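Local coordinates for diguanylate cyclase TpbB (Pseudomonas aeruginosa, PDB 4IOB), which catalyses the condensation of two GTP molecules into cyclic di-GMP through its magnesium-dependent GGDEF domain, helping control biofilm formation, at residues Gly89-Met103 / Val115-Pro127. Numbering follows the deposited sequence.
Sequences GADALRIADNIIASM and VSTSLTIGIALYP
Ile121 and Ile123 both carry CG1 beside the backbone N and opposite the carbonyl carbon (chi1 -52° in Ile121), and an extended chi2 then drives each CD1 methyl from strand 119-126 toward the facing side of helix 89-102. Ile121 CD1 arrives among Ala96, Ile99 and Ile100: it lies 4.0 Å from Ala96 CB and 3.7 Å from Ile100 CG1, with Ile100 and Ile121 running past one another in opposite directions. Ile123 CD1 meets Ala96 CB from another side at 3.7 Å and also touches Leu93 CD2, while its CG2 branch faces Ala92 CB. The small side chains of Ala92 and Ala96 probably help the helix lie close to the strand, the axes approaching to 8.6 Å and running almost antiparallel at 165°.

At the N-terminal end of the helix, Leu125 sets both methyls by Gly89 CA, CD1 at 4.0 Å, and CD2 also meets Ala92 CB. At the other end, Ile99 turns its CG2 branch, rather than CG1, onto Leu119 CD1 at 3.6 Å, the two side chains meeting roughly at right angles. Met103, bent at chi2 and chi3, crosses Leu119 and turns CE toward Thr117, though the detail of this fit is doubtful. Nearby, Ser102 OG donates to Ile99 O (2.7 Å), three residues earlier.

This is helix-on-sheet packing in the GGDEF domain: odd-numbered strand residues face helix 89-102, whereas Thr120 and Ala124 face helix 133-150 across the sheet. Leu119 also packs on Ile33, and its side chain comes within about 4 Å of that of the magnesium ligand Ser35. Alongside, Asp97 forms a salt bridge with Arg155 of the adjoining strand. Between helix and strand themselves, aliphatic groups do most of the touching, partly against backbone carbonyl oxygens such as Leu119 O, so the fit rests mainly on shape and burial.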
loop_
_atom_site.group_PDB
_atom_site.type_symbol
_atom_site.label_atom_id
_atom_site.label_comp_id
_atom_site.label_asym_id
_atom_site.label_seq_id
_atom_site.Cartn_x
_atom_site.Cartn_y
_atom_site.Cartn_z
ATOM N N GLY A 89 13.700 -7.705 4.623
ATOM C CA GLY A 89 12.764 -6.681 5.067
ATOM C C GLY A 89 13.228 -5.282 4.715
ATOM O O GLY A 89 12.416 -4.374 4.537
ATOM N N ALA A 90 14.542 -5.106 4.618
ATOM C CA ALA A 90 15.115 -3.814 4.267
ATOM C C ALA A 90 14.567 -3.323 2.931
ATOM O O ALA A 90 14.220 -2.151 2.785
ATOM C CB ALA A 90 16.632 -3.901 4.220
ATOM N N ASP A 91 14.491 -4.226 1.959
ATOM C CA ASP A 91 13.956 -3.890 0.646
ATOM C C ASP A 91 12.519 -3.399 0.752
ATOM O O ASP A 91 12.149 -2.394 0.143
ATOM C CB ASP A 91 14.027 -5.098 -0.291
ATOM C CG ASP A 91 15.445 -5.422 -0.717
ATOM O OD1 ASP A 91 16.373 -4.701 -0.297
ATOM O OD2 ASP A 91 15.629 -6.399 -1.475
ATOM N N ALA A 92 11.710 -4.114 1.528
ATOM C CA ALA A 92 10.315 -3.738 1.733
ATOM C C ALA A 92 10.211 -2.315 2.267
ATOM O O ALA A 92 9.363 -1.538 1.828
ATOM C CB ALA A 92 9.637 -4.715 2.680
ATOM N N LEU A 93 11.078 -1.980 3.217
ATOM C CA LEU A 93 11.113 -0.636 3.782
ATOM C C LEU A 93 11.623 0.363 2.749
ATOM O O LEU A 93 11.202 1.519 2.725
ATOM C CB LEU A 93 11.997 -0.600 5.029
ATOM C CG LEU A 93 11.522 -1.414 6.235
ATOM C CD1 LEU A 93 12.593 -1.450 7.315
ATOM C CD2 LEU A 93 10.221 -0.851 6.785
ATOM N N ARG A 94 12.533 -0.099 1.898
ATOM C CA ARG A 94 13.109 0.732 0.849
ATOM C C ARG A 94 12.043 1.145 -0.160
ATOM O O ARG A 94 11.954 2.312 -0.547
ATOM C CB ARG A 94 14.233 -0.026 0.139
ATOM C CG ARG A 94 14.996 0.792 -0.890
ATOM C CD ARG A 94 16.092 1.622 -0.241
ATOM N N ILE A 95 11.237 0.177 -0.584
ATOM C CA ILE A 95 10.169 0.431 -1.545
ATOM C C ILE A 95 9.111 1.357 -0.954
ATOM O O ILE A 95 8.588 2.235 -1.640
ATOM C CB ILE A 95 9.504 -0.877 -2.008
ATOM C CG1 ILE A 95 10.521 -1.763 -2.733
ATOM C CG2 ILE A 95 8.314 -0.583 -2.908
ATOM C CD1 ILE A 95 9.945 -3.066 -3.241
ATOM N N ALA A 96 8.803 1.156 0.325
ATOM C CA ALA A 96 7.841 2.000 1.022
ATOM C C ALA A 96 8.335 3.441 1.083
ATOM O O ALA A 96 7.576 4.379 0.839
ATOM C CB ALA A 96 7.581 1.466 2.421
ATOM N N ASP A 97 9.613 3.611 1.414
ATOM C CA ASP A 97 10.223 4.934 1.439
ATOM C C ASP A 97 10.037 5.625 0.094
ATOM O O ASP A 97 9.711 6.810 0.031
ATOM C CB ASP A 97 11.714 4.833 1.768
ATOM C CG ASP A 97 11.969 4.345 3.180
ATOM O OD1 ASP A 97 10.997 4.219 3.954
ATOM O OD2 ASP A 97 13.145 4.090 3.516
ATOM N N ASN A 98 10.247 4.872 -0.981
ATOM C CA ASN A 98 10.110 5.401 -2.332
ATOM C C ASN A 98 8.672 5.791 -2.657
ATOM O O ASN A 98 8.426 6.815 -3.296
ATOM C CB ASN A 98 10.627 4.390 -3.356
ATOM C CG ASN A 98 12.083 4.028 -3.134
ATOM O OD1 ASN A 98 12.771 4.643 -2.319
ATOM N ND2 ASN A 98 12.559 3.022 -3.859
ATOM N N ILE A 99 7.727 4.968 -2.218
ATOM C CA ILE A 99 6.313 5.235 -2.449
ATOM C C ILE A 99 5.878 6.522 -1.755
ATOM O O ILE A 99 5.149 7.332 -2.328
ATOM C CB ILE A 99 5.430 4.073 -1.958
ATOM C CG1 ILE A 99 5.713 2.808 -2.770
ATOM C CG2 ILE A 99 3.958 4.446 -2.052
ATOM C CD1 ILE A 99 4.845 1.629 -2.388
ATOM N N ILE A 100 6.332 6.706 -0.520
ATOM C CA ILE A 100 5.994 7.895 0.252
ATOM C C ILE A 100 6.694 9.132 -0.302
ATOM O O ILE A 100 6.198 10.249 -0.167
ATOM C CB ILE A 100 6.363 7.727 1.737
ATOM C CG1 ILE A 100 5.542 6.598 2.366
ATOM C CG2 ILE A 100 6.144 9.029 2.493
ATOM C CD1 ILE A 100 5.859 6.352 3.824
ATOM N N ALA A 101 7.847 8.922 -0.928
ATOM C CA ALA A 101 8.627 10.019 -1.486
ATOM C C ALA A 101 8.054 10.498 -2.817
ATOM O O ALA A 101 8.291 11.632 -3.232
ATOM C CB ALA A 101 10.082 9.605 -1.652
ATOM N N SER A 102 7.300 9.629 -3.482
ATOM C CA SER A 102 6.690 9.974 -4.761
ATOM C C SER A 102 5.446 10.832 -4.561
ATOM O O SER A 102 4.980 11.495 -5.488
ATOM C CB SER A 102 6.333 8.711 -5.547
ATOM O OG SER A 102 5.303 7.983 -4.901
ATOM N N MET A 103 4.910 10.815 -3.343
ATOM C CA MET A 103 3.720 11.590 -3.016
ATOM C C MET A 103 4.079 13.008 -2.591
ATOM O O MET A 103 3.205 13.865 -2.449
ATOM C CB MET A 103 2.919 10.902 -1.910
ATOM C CG MET A 103 2.221 9.629 -2.357
ATOM S SD MET A 103 1.129 9.918 -3.760
ATOM C CE MET A 103 0.027 11.156 -3.083
ATOM N N VAL A 115 -3.271 19.488 -5.089
ATOM C CA VAL A 115 -3.597 18.810 -3.841
ATOM C C VAL A 115 -2.420 17.978 -3.344
ATOM O O VAL A 115 -2.004 17.021 -3.997
ATOM C CB VAL A 115 -4.829 17.898 -3.995
ATOM C CG1 VAL A 115 -5.106 17.158 -2.695
ATOM C CG2 VAL A 115 -6.041 18.712 -4.420
ATOM N N SER A 116 -1.885 18.352 -2.186
ATOM C CA SER A 116 -0.767 17.633 -1.592
ATOM C C SER A 116 -1.253 16.661 -0.525
ATOM O O SER A 116 -1.932 17.055 0.424
ATOM C CB SER A 116 0.246 18.613 -0.996
ATOM O OG SER A 116 0.802 19.443 -2.000
ATOM N N THR A 117 -0.903 15.390 -0.684
ATOM C CA THR A 117 -1.317 14.361 0.261
ATOM C C THR A 117 -0.150 13.461 0.649
ATOM O O THR A 117 0.891 13.458 -0.007
ATOM C CB THR A 117 -2.455 13.493 -0.309
ATOM O OG1 THR A 117 -2.027 12.887 -1.535
ATOM C CG2 THR A 117 -3.691 14.339 -0.571
ATOM N N SER A 118 -0.333 12.698 1.720
ATOM C CA SER A 118 0.692 11.776 2.188
ATOM C C SER A 118 0.170 10.347 2.173
ATOM O O SER A 118 -1.040 10.118 2.159
ATOM C CB SER A 118 1.148 12.154 3.599
ATOM O OG SER A 118 1.655 13.476 3.634
ATOM N N LEU A 119 1.087 9.386 2.171
ATOM C CA LEU A 119 0.713 7.979 2.194
ATOM C C LEU A 119 1.171 7.303 3.481
ATOM O O LEU A 119 2.351 7.338 3.829
ATOM C CB LEU A 119 1.290 7.244 0.981
ATOM C CG LEU A 119 0.625 7.529 -0.368
ATOM C CD1 LEU A 119 1.301 6.738 -1.476
ATOM C CD2 LEU A 119 -0.861 7.211 -0.309
ATOM N N THR A 120 0.225 6.694 4.188
ATOM C CA THR A 120 0.539 5.931 5.387
ATOM C C THR A 120 0.590 4.449 5.041
ATOM O O THR A 120 -0.375 3.894 4.517
ATOM C CB THR A 120 -0.504 6.163 6.494
ATOM O OG1 THR A 120 -0.550 7.557 6.823
ATOM C CG2 THR A 120 -0.147 5.364 7.738
ATOM N N ILE A 121 1.719 3.812 5.335
ATOM C CA ILE A 121 1.924 2.421 4.949
ATOM C C ILE A 121 2.198 1.510 6.141
ATOM O O ILE A 121 2.993 1.841 7.021
ATOM C CB ILE A 121 3.082 2.285 3.941
ATOM C CG1 ILE A 121 2.885 3.248 2.768
ATOM C CG2 ILE A 121 3.195 0.851 3.448
ATOM C CD1 ILE A 121 4.023 3.237 1.772
ATOM N N GLY A 122 1.532 0.360 6.156
ATOM C CA GLY A 122 1.762 -0.658 7.176
ATOM C C GLY A 122 2.356 -1.904 6.549
ATOM O O GLY A 122 1.731 -2.541 5.700
ATOM N N ILE A 123 3.568 -2.255 6.967
ATOM C CA ILE A 123 4.307 -3.342 6.333
ATOM C C ILE A 123 4.302 -4.628 7.153
ATOM O O ILE A 123 4.768 -4.654 8.293
ATOM C CB ILE A 123 5.765 -2.928 6.058
ATOM C CG1 ILE A 123 5.806 -1.572 5.350
ATOM C CG2 ILE A 123 6.478 -3.997 5.244
ATOM C CD1 ILE A 123 7.202 -1.020 5.167
ATOM N N ALA A 124 3.772 -5.695 6.561
ATOM C CA ALA A 124 3.776 -7.013 7.186
ATOM C C ALA A 124 4.702 -7.947 6.417
ATOM O O ALA A 124 4.700 -7.958 5.186
ATOM C CB ALA A 124 2.368 -7.580 7.239
ATOM N N LEU A 125 5.489 -8.734 7.143
ATOM C CA LEU A 125 6.510 -9.568 6.518
ATOM C C LEU A 125 6.278 -11.061 6.717
ATOM O O LEU A 125 5.721 -11.488 7.728
ATOM C CB LEU A 125 7.895 -9.197 7.052
ATOM C CG LEU A 125 8.442 -7.823 6.668
ATOM C CD1 LEU A 125 9.672 -7.489 7.499
ATOM C CD2 LEU A 125 8.763 -7.770 5.182
ATOM N N TYR A 126 6.715 -11.849 5.740
ATOM C CA TYR A 126 6.725 -13.298 5.872
ATOM C C TYR A 126 8.157 -13.820 5.818
ATOM O O TYR A 126 8.958 -13.366 5.002
ATOM C CB TYR A 126 5.885 -13.959 4.781
ATOM C CG TYR A 126 6.011 -15.464 4.776
ATOM C CD1 TYR A 126 5.167 -16.254 5.544
ATOM C CD2 TYR A 126 6.987 -16.094 4.015
ATOM C CE1 TYR A 126 5.283 -17.631 5.547
ATOM C CE2 TYR A 126 7.112 -17.470 4.012
ATOM C CZ TYR A 126 6.258 -18.232 4.779
ATOM O OH TYR A 126 6.378 -19.603 4.780
ATOM N N PRO A 127 8.476 -14.789 6.687
ATOM C CA PRO A 127 7.518 -15.362 7.615
ATOM C C PRO A 127 7.633 -14.770 9.016
ATOM O O PRO A 127 7.066 -15.316 9.963
ATOM C CB PRO A 127 7.930 -16.834 7.647
ATOM C CG PRO A 127 9.403 -16.824 7.358
ATOM C CD PRO A 127 9.767 -15.492 6.748
#